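PDB 5M41: nigritoxine from Vibrio nigripulchritudo, which is a bacterial toxin of new fold that acts against crustaceans and insects. Local coordinates for residues 18-23 against 242-247; 24-29 against 194-199; 30-35 against 256-261; 83-88 against 200-205. All coordinates share one frame; numbering follows the deposited sequence. Where two conformers were deposited one is given.

Interaction 1. Residues 18-23 against 242-247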
# COMPACT_ATOMS: atom_id res chain seq x y z
N GLY A 18 -22.29 -7.98 -13.74
CA GLY A 18 -21.02 -8.32 -14.37
C GLY A 18 -21.01 -9.28 -15.56
O GLY A 18 -20.74 -8.88 -16.71
N GLY A 19 -21.30 -10.55 -15.30
CA GLY A 19 -21.00 -11.61 -16.27
C GLY A 19 -19.51 -11.95 -16.24
O GLY A 19 -18.75 -11.42 -15.42
N ILE A 20 -19.08 -12.83 -17.13
CA ILE A 20 -17.68 -13.26 -17.16
C ILE A 20 -16.83 -12.37 -18.06
O ILE A 20 -17.22 -12.05 -19.17
CB ILE A 20 -17.56 -14.73 -17.61
CG1 ILE A 20 -18.16 -15.65 -16.54
CG2 ILE A 20 -16.08 -15.11 -17.83
CD1 ILE A 20 -18.45 -17.05 -17.05
N ASN A 21 -15.65 -11.96 -17.57
CA ASN A 21 -14.69 -11.29 -18.46
C ASN A 21 -13.98 -12.33 -19.31
O ASN A 21 -12.96 -12.90 -18.91
CB ASN A 21 -13.71 -10.43 -17.67
CG ASN A 21 -12.82 -9.61 -18.57
OD1 ASN A 21 -12.71 -9.91 -19.75
ND2 ASN A 21 -12.19 -8.58 -18.02
N HIS A 22 -14.53 -12.60 -20.50
CA HIS A 22 -14.02 -13.72 -21.34
C HIS A 22 -12.62 -13.53 -21.82
O HIS A 22 -11.88 -14.49 -21.95
CB HIS A 22 -14.91 -13.97 -22.55
CG HIS A 22 -16.35 -14.20 -22.21
ND1 HIS A 22 -16.78 -15.30 -21.52
CD2 HIS A 22 -17.48 -13.45 -22.49
CE1 HIS A 22 -18.12 -15.23 -21.37
NE2 HIS A 22 -18.55 -14.11 -21.97
N SER A 23 -12.24 -12.30 -22.14
CA SER A 23 -10.87 -12.07 -22.57
C SER A 23 -9.84 -12.34 -21.46
O SER A 23 -8.75 -12.80 -21.74
CB SER A 23 -10.70 -10.68 -23.19
OG SER A 23 -10.94 -9.67 -22.24
N ASP A 242 -18.08 -19.37 -11.02
CA ASP A 242 -17.56 -18.37 -10.07
C ASP A 242 -16.06 -18.20 -10.19
O ASP A 242 -15.58 -17.09 -10.08
CB ASP A 242 -17.95 -18.73 -8.64
CG ASP A 242 -19.43 -18.46 -8.35
OD1 ASP A 242 -20.04 -17.63 -9.05
OD2 ASP A 242 -19.98 -19.08 -7.44
N GLU A 243 -15.33 -19.29 -10.42
CA GLU A 243 -13.88 -19.19 -10.66
C GLU A 243 -13.58 -18.32 -11.88
O GLU A 243 -12.65 -17.51 -11.84
CB GLU A 243 -13.25 -20.57 -10.81
CG GLU A 243 -13.07 -21.30 -9.49
CD GLU A 243 -12.28 -20.49 -8.46
OE1 GLU A 243 -11.23 -19.87 -8.80
OE2 GLU A 243 -12.74 -20.47 -7.31
N LEU A 244 -14.38 -18.45 -12.94
CA LEU A 244 -14.17 -17.58 -14.12
C LEU A 244 -14.56 -16.15 -13.80
O LEU A 244 -13.89 -15.20 -14.25
CB LEU A 244 -14.93 -18.06 -15.36
CG LEU A 244 -14.57 -19.43 -15.96
CD1 LEU A 244 -15.12 -19.52 -17.37
CD2 LEU A 244 -13.07 -19.69 -16.04
N ARG A 245 -15.64 -15.98 -13.04
CA ARG A 245 -16.05 -14.64 -12.64
C ARG A 245 -14.95 -13.95 -11.80
O ARG A 245 -14.77 -12.75 -11.89
CB ARG A 245 -17.37 -14.68 -11.86
CG ARG A 245 -18.57 -15.02 -12.74
CD ARG A 245 -19.83 -15.16 -11.91
NE ARG A 245 -20.13 -13.94 -11.16
CZ ARG A 245 -20.84 -12.93 -11.62
NH1 ARG A 245 -21.36 -12.96 -12.84
NH2 ARG A 245 -21.05 -11.88 -10.84
N ALA A 246 -14.23 -14.74 -11.01
CA ALA A 246 -13.23 -14.22 -10.06
C ALA A 246 -11.78 -14.33 -10.57
O ALA A 246 -10.84 -14.20 -9.79
CB ALA A 246 -13.38 -14.92 -8.70
N ILE A 247 -11.61 -14.58 -11.86
CA ILE A 247 -10.28 -14.78 -12.48
C ILE A 247 -9.27 -13.64 -12.21
O ILE A 247 -8.09 -13.89 -12.08
CB ILE A 247 -10.39 -15.09 -14.01
CG1 ILE A 247 -9.03 -15.42 -14.62
CG2 ILE A 247 -10.89 -13.91 -14.81
CD1 ILE A 247 -8.49 -16.78 -14.23
O HOH W 1 -14.51 -12.78 -15.11
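The loop ending at N21, the N-cap residue of helix 22-30, lies against the C-terminal end of helix 240-245, with I20 resting on L244 and R245. I20 is branched and apolar: its two methyls, CG2 and CD1, both lie on L244 CB, CG2 4.0 Å from it, and the CG1 methylene lies 3.9 Å from R245 CG. The I20 and R245 side chains cross at about a right angle, and the isoleucine touches the arginine at CG, near its base. With its chain bent at chi3 (58°), R245 carries its guanidinium back beside G19. There NH1 stands 3.4 Å from G19 N, two donors, so not a bond. G19 has backbone angles that suit glycine, since a side chain would be jammed against the preceding carbonyl oxygen. A water bridges the two backbones, accepting from N21 N at 2.8 Å and donating to L244 O at 2.6 Å. R374 binds both sides of the contact, through G19 O and R245 O. V25 of helix 22-30 extends the apolar patch, touching both I20 and L244, and L254 of helix 253-264 packs against L244 from the following helix.

Interaction 2. Residues 24-29 against 194-199. With MG (magnesium ion), chain B.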
# COMPACT_ATOMS: atom_id res chain seq x y z
N ALA A 24 -10.19 -12.06 -20.21
CA ALA A 24 -9.28 -12.33 -19.09
C ALA A 24 -9.03 -13.84 -18.93
O ALA A 24 -7.91 -14.26 -18.67
CB ALA A 24 -9.84 -11.77 -17.79
N VAL A 25 -10.09 -14.64 -19.06
CA VAL A 25 -9.94 -16.09 -19.03
C VAL A 25 -9.13 -16.58 -20.24
O VAL A 25 -8.10 -17.25 -20.09
CB VAL A 25 -11.34 -16.77 -18.99
CG1 VAL A 25 -11.21 -18.27 -19.00
CG2 VAL A 25 -12.12 -16.31 -17.76
N ALA A 26 -9.57 -16.18 -21.44
CA ALA A 26 -8.93 -16.57 -22.68
C ALA A 26 -7.45 -16.16 -22.73
O ALA A 26 -6.64 -16.95 -23.17
CB ALA A 26 -9.68 -15.98 -23.86
N ASN A 27 -7.11 -14.94 -22.27
CA ASN A 27 -5.72 -14.50 -22.18
C ASN A 27 -4.84 -15.38 -21.30
O ASN A 27 -3.70 -15.70 -21.69
CB ASN A 27 -5.59 -13.04 -21.71
CG ASN A 27 -6.08 -12.06 -22.75
OD1 ASN A 27 -6.19 -12.38 -23.93
ND2 ASN A 27 -6.41 -10.84 -22.30
N ARG A 28 -5.33 -15.77 -20.13
CA ARG A 28 -4.55 -16.70 -19.31
C ARG A 28 -4.20 -17.96 -20.11
O ARG A 28 -3.05 -18.44 -20.04
CB ARG A 28 -5.25 -17.12 -18.01
CG ARG A 28 -5.44 -16.06 -16.94
CD ARG A 28 -4.20 -15.25 -16.56
NE ARG A 28 -2.94 -15.96 -16.25
CZ ARG A 28 -2.46 -16.17 -15.02
NH1 ARG A 28 -3.17 -15.85 -13.94
NH2 ARG A 28 -1.26 -16.76 -14.86
N TYR A 29 -5.16 -18.50 -20.84
CA TYR A 29 -4.93 -19.78 -21.53
C TYR A 29 -4.01 -19.60 -22.74
O TYR A 29 -3.06 -20.37 -22.95
CB TYR A 29 -6.26 -20.43 -21.95
CG TYR A 29 -6.00 -21.70 -22.72
CD1 TYR A 29 -5.71 -22.88 -22.05
CD2 TYR A 29 -5.97 -21.69 -24.12
CE1 TYR A 29 -5.44 -24.05 -22.75
CE2 TYR A 29 -5.69 -22.84 -24.82
CZ TYR A 29 -5.42 -24.02 -24.13
OH TYR A 29 -5.11 -25.14 -24.83
N ASN A 194 -15.85 -15.44 -32.49
CA ASN A 194 -15.83 -14.95 -31.09
C ASN A 194 -14.81 -15.69 -30.25
O ASN A 194 -15.14 -16.39 -29.29
CB ASN A 194 -17.23 -15.00 -30.45
CG ASN A 194 -17.90 -16.37 -30.54
OD1 ASN A 194 -17.59 -17.18 -31.43
ND2 ASN A 194 -18.82 -16.64 -29.61
N ASP A 195 -13.55 -15.53 -30.64
CA ASP A 195 -12.45 -16.17 -29.98
C ASP A 195 -12.64 -16.26 -28.46
O ASP A 195 -12.65 -17.36 -27.93
CB ASP A 195 -11.11 -15.48 -30.36
CG ASP A 195 -10.65 -15.87 -31.75
OD1 ASP A 195 -11.51 -16.28 -32.57
OD2 ASP A 195 -9.42 -15.82 -32.02
N ASP A 196 -12.81 -15.13 -27.77
CA ASP A 196 -12.63 -15.14 -26.32
C ASP A 196 -13.73 -15.93 -25.63
O ASP A 196 -13.47 -16.72 -24.72
CB ASP A 196 -12.52 -13.72 -25.73
CG ASP A 196 -11.25 -12.99 -26.18
OD1 ASP A 196 -10.31 -13.63 -26.72
OD2 ASP A 196 -11.21 -11.78 -25.97
N GLN A 197 -14.95 -15.71 -26.08
CA GLN A 197 -16.10 -16.36 -25.48
C GLN A 197 -16.13 -17.87 -25.75
O GLN A 197 -16.49 -18.65 -24.86
CB GLN A 197 -17.39 -15.70 -25.95
CG GLN A 197 -18.62 -16.26 -25.27
CD GLN A 197 -19.86 -15.53 -25.69
OE1 GLN A 197 -20.01 -15.15 -26.87
NE2 GLN A 197 -20.76 -15.31 -24.74
N ILE A 198 -15.76 -18.28 -26.95
CA ILE A 198 -15.77 -19.70 -27.26
C ILE A 198 -14.73 -20.38 -26.40
O ILE A 198 -14.99 -21.41 -25.79
CB ILE A 198 -15.58 -19.98 -28.76
CG1 ILE A 198 -16.73 -19.34 -29.53
CG2 ILE A 198 -15.65 -21.48 -29.03
CD1 ILE A 198 -17.41 -20.24 -30.54
N LEU A 199 -13.57 -19.74 -26.29
CA LEU A 199 -12.49 -20.27 -25.48
C LEU A 199 -12.86 -20.43 -23.98
O LEU A 199 -12.61 -21.48 -23.38
CB LEU A 199 -11.26 -19.37 -25.64
CG LEU A 199 -9.85 -19.87 -25.39
CD1 LEU A 199 -9.61 -21.35 -25.75
CD2 LEU A 199 -8.90 -18.97 -26.16
MG MG B . -11.41 -17.14 -34.43
O HOH W 2 -8.92 -16.98 -34.39
O HOH W 3 -11.02 -17.10 -36.74
O HOH W 4 -11.96 -14.72 -34.62
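A26 and Y29 of helix 22-30 pack on L199 of helix 195-203 in a near-perpendicular helix-helix packing: the axes of 24-29 and 195-199 cross at 81° and approach to 8.5 Å. The tight part is mostly apolar. The small side chain of A26 permits the close approach, its CB lying 3.9 Å from L199 CD2. L199 divides its two methyls, since CD1 turns to the tyrosine instead, 4.0 Å from Y29 CD2, and the two side chains run about perpendicular. Y29 arrives there because CG is anti to its backbone N (chi1 177°), one turn along from A26. Outside the segments, L185 of helix 177-191 touches both Y29 and L199. The solvent side, at N194 and Q197, is looser: Q197 is exposed, and the bond from N194 ND2 to its OE1 is weak. D196 lies between these regimes: its CB and OD1 both lie against the A26 methyl, OD1 3.8 Å from A26 CB, while OD1 also forms a salt bridge with R30. At the helix start, D195 faces a magnesium ion that V189 O, E192 O and three waters also bind. D195 OD1 binds the metal at 2.1 Å, while OD2 accepts a hydrogen bond from one metal-bound water at 2.7 Å.

Interaction 3. Residues 30-35 against 256-261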
# COMPACT_ATOMS: atom_id res chain seq x y z
N ARG A 30 -4.29 -18.56 -23.52
CA ARG A 30 -3.54 -18.28 -24.74
C ARG A 30 -2.08 -17.95 -24.44
O ARG A 30 -1.19 -18.27 -25.21
CB ARG A 30 -4.22 -17.14 -25.54
CG ARG A 30 -5.31 -17.65 -26.48
CD ARG A 30 -5.71 -16.62 -27.56
NE ARG A 30 -6.13 -15.37 -26.90
CZ ARG A 30 -7.36 -14.90 -26.85
NH1 ARG A 30 -8.35 -15.50 -27.49
NH2 ARG A 30 -7.60 -13.77 -26.18
N ASN A 31 -1.82 -17.34 -23.30
CA ASN A 31 -0.45 -16.99 -22.98
C ASN A 31 0.40 -18.11 -22.35
O ASN A 31 1.59 -17.92 -22.12
CB ASN A 31 -0.42 -15.71 -22.15
CG ASN A 31 -0.77 -14.49 -23.00
OD1 ASN A 31 -1.64 -13.71 -22.67
ND2 ASN A 31 -0.10 -14.35 -24.11
N LEU A 32 -0.21 -19.26 -22.11
CA LEU A 32 0.56 -20.44 -21.69
C LEU A 32 1.38 -20.91 -22.89
O LEU A 32 0.95 -20.79 -24.03
CB LEU A 32 -0.38 -21.57 -21.27
CG LEU A 32 -1.22 -21.34 -20.02
CD1 LEU A 32 -2.09 -22.57 -19.75
CD2 LEU A 32 -0.27 -21.07 -18.83
N THR A 33 2.57 -21.46 -22.63
CA THR A 33 3.31 -22.14 -23.71
C THR A 33 2.49 -23.37 -24.15
O THR A 33 1.65 -23.85 -23.39
CB THR A 33 4.69 -22.64 -23.23
OG1 THR A 33 4.48 -23.60 -22.20
CG2 THR A 33 5.59 -21.45 -22.68
N LYS A 34 2.74 -23.86 -25.36
CA LYS A 34 2.13 -25.12 -25.83
C LYS A 34 2.31 -26.27 -24.83
O LYS A 34 1.35 -27.00 -24.53
CB LYS A 34 2.70 -25.52 -27.19
CG LYS A 34 1.96 -24.92 -28.38
CD LYS A 34 0.88 -25.88 -28.90
CE LYS A 34 1.39 -26.83 -29.98
NZ LYS A 34 0.58 -28.07 -30.01
N GLU A 35 3.52 -26.39 -24.29
CA GLU A 35 3.82 -27.41 -23.27
C GLU A 35 2.90 -27.31 -22.04
O GLU A 35 2.37 -28.33 -21.56
CB GLU A 35 5.30 -27.29 -22.86
CG GLU A 35 5.75 -28.36 -21.85
CD GLU A 35 7.15 -28.13 -21.24
OE1 GLU A 35 7.91 -27.20 -21.63
OE2 GLU A 35 7.49 -28.90 -20.31
N LYS A 256 -4.25 -18.63 -9.38
CA LYS A 256 -3.12 -19.37 -8.77
C LYS A 256 -2.74 -20.59 -9.63
O LYS A 256 -1.57 -20.86 -9.86
CB LYS A 256 -3.42 -19.78 -7.32
CG LYS A 256 -2.25 -20.48 -6.62
CD LYS A 256 -2.55 -20.88 -5.16
CE LYS A 256 -3.62 -21.97 -5.11
NZ LYS A 256 -4.28 -22.09 -3.78
N TYR A 257 -3.73 -21.30 -10.15
CA TYR A 257 -3.44 -22.47 -10.98
C TYR A 257 -2.75 -22.07 -12.30
O TYR A 257 -1.74 -22.65 -12.69
CB TYR A 257 -4.71 -23.31 -11.25
CG TYR A 257 -4.40 -24.56 -12.06
CD1 TYR A 257 -3.34 -25.40 -11.67
CD2 TYR A 257 -5.14 -24.91 -13.21
CE1 TYR A 257 -3.04 -26.55 -12.40
CE2 TYR A 257 -4.84 -26.06 -13.94
CZ TYR A 257 -3.78 -26.87 -13.52
OH TYR A 257 -3.44 -28.00 -14.23
N PHE A 258 -3.29 -21.04 -12.97
CA PHE A 258 -2.62 -20.55 -14.15
C PHE A 258 -1.19 -20.12 -13.86
O PHE A 258 -0.30 -20.42 -14.65
CB PHE A 258 -3.40 -19.40 -14.76
CG PHE A 258 -4.50 -19.84 -15.69
CD1 PHE A 258 -4.20 -20.53 -16.88
CD2 PHE A 258 -5.83 -19.58 -15.37
CE1 PHE A 258 -5.23 -20.93 -17.74
CE2 PHE A 258 -6.86 -19.95 -16.24
CZ PHE A 258 -6.56 -20.63 -17.43
N ASP A 259 -0.97 -19.43 -12.74
CA ASP A 259 0.38 -18.99 -12.37
C ASP A 259 1.31 -20.21 -12.21
O ASP A 259 2.49 -20.18 -12.58
CB ASP A 259 0.36 -18.24 -11.03
CG ASP A 259 -0.27 -16.85 -11.11
OD1 ASP A 259 -0.55 -16.34 -12.22
OD2 ASP A 259 -0.52 -16.27 -10.01
N LEU A 260 0.79 -21.27 -11.60
CA LEU A 260 1.55 -22.50 -11.41
C LEU A 260 1.95 -23.13 -12.75
O LEU A 260 3.08 -23.60 -12.92
CB LEU A 260 0.77 -23.50 -10.55
CG LEU A 260 1.53 -24.83 -10.33
CD1 LEU A 260 1.32 -25.39 -8.95
CD2 LEU A 260 1.14 -25.87 -11.39
N LEU A 261 1.00 -23.17 -13.69
CA LEU A 261 1.27 -23.74 -15.02
C LEU A 261 2.35 -22.95 -15.76
O LEU A 261 3.17 -23.53 -16.46
CB LEU A 261 0.00 -23.80 -15.88
CG LEU A 261 -1.08 -24.80 -15.45
CD1 LEU A 261 -2.34 -24.60 -16.27
CD2 LEU A 261 -0.58 -26.23 -15.63
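L32 reaches F258 and L261 of helix 253-264 with its two methyls, and those three buried side chains make up the first shell. CD1 approaches the edge of the F258 ring, near its plane, 4.1 Å from CE1, and the same methyl lies 4.0 Å from L261 CD1. The other branch, CD2, rests 4.0 Å from L261 CB. A leucine suits this place because its forked end can enter the groove between residues three apart on a helix: one methyl, CD1, reaches both residues while CD2 adds L261 CB. Its extended form, with chi2 at 180°, carries the fork across from a backbone whose nearest CA pair, L32 to L261, is 7.5 Å apart. T33 is the N-cap of the next helix and its OG1 accepts a hydrogen bond from A36 N, fixing the turn directly after L32. On the opposing helix, L261 CD1 also lies over one face of the Y257 ring, toward its rim, and D259 forms salt bridges with R28 and R357. L40 of helix 34-54 touches both L32 and L261, while I247, and L207 of helix 206-215, pack on F258, so the linker between helices 22-30 and 34-54 is held against helix 253-264.

Interaction 4. Residues 83-88 against 200-205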
# COMPACT_ATOMS: atom_id res chain seq x y z
N ALA A 83 -13.85 -33.14 -32.43
CA ALA A 83 -14.72 -32.64 -31.38
C ALA A 83 -13.84 -32.12 -30.24
O ALA A 83 -12.98 -32.84 -29.78
CB ALA A 83 -15.66 -33.75 -30.87
N THR A 84 -14.08 -30.90 -29.78
CA THR A 84 -13.23 -30.31 -28.75
C THR A 84 -13.48 -31.02 -27.40
O THR A 84 -14.61 -31.39 -27.11
CB THR A 84 -13.51 -28.82 -28.67
OG1 THR A 84 -13.35 -28.25 -29.98
CG2 THR A 84 -12.58 -28.12 -27.67
N ASN A 85 -12.44 -31.25 -26.62
CA ASN A 85 -12.58 -31.82 -25.26
C ASN A 85 -13.01 -33.29 -25.20
O ASN A 85 -13.37 -33.79 -24.13
CB ASN A 85 -13.57 -31.00 -24.43
CG ASN A 85 -13.09 -29.56 -24.21
OD1 ASN A 85 -11.91 -29.33 -23.91
ND2 ASN A 85 -14.00 -28.60 -24.34
N MET A 86 -13.04 -33.96 -26.35
CA MET A 86 -13.64 -35.30 -26.42
C MET A 86 -12.75 -36.31 -27.08
O MET A 86 -11.97 -35.98 -28.00
CB MET A 86 -14.98 -35.25 -27.17
CG MET A 86 -16.03 -34.38 -26.49
SD MET A 86 -17.52 -34.17 -27.49
CE MET A 86 -17.98 -35.89 -27.68
N PHE A 87 -12.85 -37.55 -26.60
CA PHE A 87 -12.12 -38.68 -27.17
C PHE A 87 -12.81 -39.95 -26.68
O PHE A 87 -13.68 -39.88 -25.83
CB PHE A 87 -10.62 -38.67 -26.75
CG PHE A 87 -10.40 -38.64 -25.25
CD1 PHE A 87 -10.26 -39.83 -24.52
CD2 PHE A 87 -10.33 -37.42 -24.57
CE1 PHE A 87 -10.06 -39.81 -23.14
CE2 PHE A 87 -10.12 -37.41 -23.18
CZ PHE A 87 -9.97 -38.59 -22.47
N PHE A 88 -12.41 -41.10 -27.23
CA PHE A 88 -12.98 -42.41 -26.85
C PHE A 88 -11.91 -43.35 -26.32
O PHE A 88 -10.80 -43.42 -26.87
CB PHE A 88 -13.62 -43.08 -28.07
CG PHE A 88 -14.64 -44.15 -27.72
CD1 PHE A 88 -15.92 -43.80 -27.28
CD2 PHE A 88 -14.35 -45.49 -27.92
CE1 PHE A 88 -16.86 -44.78 -26.98
CE2 PHE A 88 -15.29 -46.48 -27.62
CZ PHE A 88 -16.55 -46.12 -27.18
N SER A 200 -13.47 -19.40 -23.38
CA SER A 200 -13.82 -19.48 -21.97
C SER A 200 -14.93 -20.51 -21.74
O SER A 200 -14.95 -21.18 -20.68
CB SER A 200 -14.20 -18.10 -21.40
OG SER A 200 -15.30 -17.52 -22.08
N THR A 201 -15.82 -20.67 -22.71
CA THR A 201 -16.89 -21.63 -22.60
C THR A 201 -16.38 -23.05 -22.70
O THR A 201 -16.83 -23.93 -21.96
CB THR A 201 -17.93 -21.42 -23.73
OG1 THR A 201 -18.55 -20.17 -23.50
CG2 THR A 201 -19.03 -22.48 -23.69
N LEU A 202 -15.46 -23.27 -23.63
CA LEU A 202 -14.89 -24.59 -23.86
C LEU A 202 -13.94 -25.07 -22.77
O LEU A 202 -13.58 -26.25 -22.73
CB LEU A 202 -14.20 -24.64 -25.23
CG LEU A 202 -15.19 -24.60 -26.42
CD1 LEU A 202 -14.44 -24.43 -27.73
CD2 LEU A 202 -16.04 -25.83 -26.49
N LEU A 203 -13.56 -24.16 -21.88
CA LEU A 203 -12.65 -24.48 -20.79
C LEU A 203 -13.33 -24.42 -19.40
O LEU A 203 -12.73 -24.76 -18.40
CB LEU A 203 -11.41 -23.55 -20.82
CG LEU A 203 -10.39 -23.73 -21.96
CD1 LEU A 203 -9.33 -22.65 -21.92
CD2 LEU A 203 -9.71 -25.09 -21.87
N LEU A 204 -14.57 -23.96 -19.36
CA LEU A 204 -15.28 -23.75 -18.08
C LEU A 204 -15.09 -24.90 -17.08
O LEU A 204 -14.68 -24.69 -15.94
CB LEU A 204 -16.79 -23.53 -18.35
CG LEU A 204 -17.73 -23.45 -17.14
CD1 LEU A 204 -17.36 -22.24 -16.28
CD2 LEU A 204 -19.22 -23.39 -17.55
N ASP A 205 -15.40 -26.12 -17.51
CA ASP A 205 -15.31 -27.26 -16.61
C ASP A 205 -13.99 -28.02 -16.74
O ASP A 205 -13.66 -28.79 -15.87
CB ASP A 205 -16.49 -28.20 -16.79
CG ASP A 205 -17.72 -27.73 -15.99
OD1 ASP A 205 -17.83 -28.14 -14.83
OD2 ASP A 205 -18.57 -26.98 -16.53
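A type II beta turn from A83 to M86 brings T84 and N85 up to L202 of helix 195-203, with T84 and L202 the nearest pair by CA atoms, 7.7 Å apart. The turn puts N85 at positive phi (70°), a conformation that asparagine tolerates better than most residues other than glycine. Its side chain is the polar link: ND2 donates to L202 O at 2.9 Å, with an N-H...O angle of 141°, so the bond is noticeably bent. The donor lies in the plane of the carbonyl, on a lone pair, yet the oxygen sits 27° out of the plane of the N85 amide. The rest of that amide is engaged too, because OD1 binds Y41 OH and ND2 also donates to N130 OD1. Held by three partners, its rotation is probably well fixed within buried surroundings. L202 CD2 is in van der Waals contact with this amide, 4.1 Å from N85 ND2. The apolar part is slight. T84 puts CG2 4.1 Å from L202 CD1, the two side chains crossing at about a right angle. Threonine suits its place by having two unlike branches: CG2, anti to the backbone N, goes to the leucine, whereas OG1 is hydrogen-bonded to H188 and R184. L202 in turn is packed on L185 and H188 of helix 177-191. Beyond the turn, strand 86-90 runs between strands 77-80 and 98-102 of a five-stranded antiparallel sheet, so the contact joins the turn at the start of the central strand to helix 195-203.

The four contacts lie on the same side of the chain's centre. Interactions 1 and 2 both use helix 22-30, and interactions 2 and 4 both use helix 195-203, so interaction 2 shares a helix with both. Interactions 2, 3 and 4 are buried, whereas interaction 1 is only partly so and uses a water between backbones. Interaction 3 is purely apolar, interaction 2 joins apolar packing to a charged and metal-bound margin, and interaction 4 relies on a direct side-chain hydrogen bond. Two salt bridges join interactions 2 and 3, and a probable hydrogen bond from H22 ND1 to S200 OG, less certain because S200 has two conformers, links interactions 1 and 4.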